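Local structure of solute Binding Protein, BlMnBP1 in complex with mannotriose (Bifidobacterium, 6FUV) at residues Y138-F143 against D283-P288. The protein binds beta-manno-oligosaccharides such as mannotriose and probably delivers them to an ABC transporter for uptake. Sequence-based numbering, arbitrary orientation.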
loop_
_atom_site.group_PDB
_atom_site.type_symbol
_atom_site.label_atom_id
_atom_site.label_comp_id
_atom_site.label_asym_id
_atom_site.label_seq_id
_atom_site.Cartn_x
_atom_site.Cartn_y
_atom_site.Cartn_z
ATOM N N TYR A 138 -14.554 7.504 1.177
ATOM C CA TYR A 138 -15.458 8.650 1.242
ATOM C C TYR A 138 -16.750 8.238 1.932
ATOM O O TYR A 138 -17.136 7.068 1.921
ATOM C CB TYR A 138 -15.769 9.210 -0.173
ATOM C CG TYR A 138 -16.731 8.358 -1.017
ATOM C CD1 TYR A 138 -16.276 7.264 -1.726
ATOM C CD2 TYR A 138 -18.073 8.646 -1.082
ATOM C CE1 TYR A 138 -17.100 6.492 -2.458
ATOM C CE2 TYR A 138 -18.945 7.852 -1.836
ATOM C CZ TYR A 138 -18.442 6.774 -2.547
ATOM O OH TYR A 138 -19.296 5.955 -3.301
ATOM N N ASN A 139 -17.384 9.209 2.575
ATOM C CA ASN A 139 -18.646 9.003 3.256
ATOM C C ASN A 139 -19.768 9.348 2.274
ATOM O O ASN A 139 -19.955 10.509 1.913
ATOM C CB ASN A 139 -18.738 9.834 4.541
ATOM C CG ASN A 139 -19.942 9.397 5.416
ATOM O OD1 ASN A 139 -21.068 9.507 4.985
ATOM N ND2 ASN A 139 -19.690 8.854 6.608
ATOM N N ALA A 140 -20.489 8.331 1.813
ATOM C CA ALA A 140 -21.581 8.524 0.859
ATOM C C ALA A 140 -22.725 9.367 1.443
ATOM O O ALA A 140 -23.316 10.192 0.745
ATOM C CB ALA A 140 -22.092 7.155 0.416
ATOM N N LYS A 141 -23.060 9.180 2.716
ATOM C CA LYS A 141 -24.074 10.047 3.319
ATOM C C LYS A 141 -23.681 11.529 3.220
ATOM O O LYS A 141 -24.470 12.377 2.768
ATOM C CB LYS A 141 -24.292 9.623 4.762
ATOM C CG LYS A 141 -25.287 10.472 5.541
ATOM C CD LYS A 141 -25.333 10.001 6.997
ATOM C CE LYS A 141 -26.480 10.639 7.780
ATOM N NZ LYS A 141 -26.203 12.069 8.118
ATOM N N VAL A 142 -22.446 11.853 3.610
ATOM C CA VAL A 142 -21.980 13.225 3.419
ATOM C C VAL A 142 -22.113 13.630 1.953
ATOM O O VAL A 142 -22.557 14.735 1.632
ATOM C CB VAL A 142 -20.529 13.372 3.904
ATOM C CG1 VAL A 142 -19.994 14.709 3.470
ATOM C CG2 VAL A 142 -20.428 13.212 5.411
ATOM N N PHE A 143 -21.695 12.755 1.041
ATOM C CA PHE A 143 -21.773 13.085 -0.379
ATOM C C PHE A 143 -23.215 13.382 -0.778
ATOM O O PHE A 143 -23.466 14.279 -1.596
ATOM C CB PHE A 143 -21.207 11.930 -1.215
ATOM C CG PHE A 143 -19.729 12.056 -1.520
ATOM C CD1 PHE A 143 -18.836 12.438 -0.548
ATOM C CD2 PHE A 143 -19.240 11.767 -2.761
ATOM C CE1 PHE A 143 -17.484 12.560 -0.836
ATOM C CE2 PHE A 143 -17.905 11.856 -3.029
ATOM C CZ PHE A 143 -17.022 12.267 -2.054
ATOM N N ASP A 283 -22.139 3.786 5.103
ATOM C CA ASP A 283 -21.810 5.096 4.542
ATOM C C ASP A 283 -20.350 5.209 4.094
ATOM O O ASP A 283 -20.025 6.101 3.314
ATOM C CB ASP A 283 -22.094 6.216 5.545
ATOM C CG ASP A 283 -23.525 6.170 6.123
ATOM O OD1 ASP A 283 -24.435 5.665 5.452
ATOM O OD2 ASP A 283 -23.742 6.726 7.197
ATOM N N VAL A 284 -19.472 4.324 4.547
ATOM C CA VAL A 284 -18.058 4.371 4.197
ATOM C C VAL A 284 -17.850 3.540 2.941
ATOM O O VAL A 284 -18.019 2.320 2.944
ATOM C CB VAL A 284 -17.182 3.867 5.352
ATOM C CG1 VAL A 284 -15.747 4.029 4.956
ATOM C CG2 VAL A 284 -17.542 4.558 6.638
ATOM N N GLN A 285 -17.455 4.196 1.867
ATOM C CA GLN A 285 -17.347 3.619 0.544
ATOM C C GLN A 285 -15.953 3.871 -0.001
ATOM O O GLN A 285 -15.130 4.555 0.592
ATOM C CB GLN A 285 -18.389 4.221 -0.402
ATOM C CG GLN A 285 -19.805 3.955 0.020
ATOM C CD GLN A 285 -20.219 2.545 -0.222
ATOM O OE1 GLN A 285 -19.871 1.962 -1.225
ATOM N NE2 GLN A 285 -20.955 1.974 0.723
ATOM N N TYR A 286 -15.711 3.338 -1.183
ATOM C CA TYR A 286 -14.395 3.387 -1.804
ATOM C C TYR A 286 -14.562 3.725 -3.267
ATOM O O TYR A 286 -15.254 3.016 -3.968
ATOM C CB TYR A 286 -13.711 2.034 -1.620
ATOM C CG TYR A 286 -12.296 1.946 -2.142
ATOM C CD1 TYR A 286 -11.335 2.827 -1.738
ATOM C CD2 TYR A 286 -11.941 0.964 -3.038
ATOM C CE1 TYR A 286 -10.048 2.723 -2.202
ATOM C CE2 TYR A 286 -10.690 0.859 -3.531
ATOM C CZ TYR A 286 -9.729 1.725 -3.102
ATOM O OH TYR A 286 -8.470 1.624 -3.620
ATOM N N MET A 287 -13.933 4.800 -3.705
ATOM C CA MET A 287 -13.977 5.221 -5.090
ATOM C C MET A 287 -12.605 5.232 -5.753
ATOM O O MET A 287 -11.566 5.400 -5.099
ATOM C CB MET A 287 -14.595 6.618 -5.237
ATOM C CG MET A 287 -14.065 7.654 -4.391
ATOM S SD MET A 287 -14.697 9.309 -4.817
ATOM C CE MET A 287 -13.599 9.624 -6.123
ATOM N N PRO A 288 -12.600 5.096 -7.077
ATOM C CA PRO A 288 -11.348 5.254 -7.823
ATOM C C PRO A 288 -10.801 6.655 -7.624
ATOM O O PRO A 288 -11.545 7.607 -7.419
ATOM C CB PRO A 288 -11.764 5.013 -9.269
ATOM C CG PRO A 288 -12.932 4.078 -9.109
ATOM C CD PRO A 288 -13.679 4.607 -7.942
HETATM O O HOH W 1 -21.982 8.190 8.480
#
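The backbone O of D283 accepts a hydrogen bond from A140 N at 2.7 Å. The CA of N139 also leans on this oxygen, 3.2 Å away, in a CA-H...O contact. Two further bonds join Y138 and Q285 as an antiparallel hydrogen-bonded pair. Q285 N reaches Y138 O at 2.9 Å. Y138 N gives to Q285 O at 3.1 Å.

The Y138 ring leans over the neighbouring strand because CG sits between the backbone N and the carbonyl carbon (chi1 74°). Q285 CB lies over one ring face, 3.3 Å from CE1. The M287 side chain crosses that of Y138 at about a right angle, and its SD makes an oblique Met-aromatic contact 4.5 Å from the ring centroid. Y138 CD2 in turn sits over the centre of one face of the F143 ring. Without the Y138 ring, as with an alanine here, Q285 CB, M287 and the F143 face would probably lose the partner they share, and a gap would be likely to open between strand and helix.

N139 is the N-cap of helix 140-145. Its OD1 accepts from V142 N at 3.0 Å, while ND2 binds M256 O and a water. That water donates to D283 OD2, bridging the cap to the residue just before strand 284-288.

Strand 135-139 thus pairs with 284-288, an edge strand of a four-stranded mixed sheet, and runs directly into a capped helix, a strand-to-helix junction in a lobe of the periplasmic-binding-protein fold.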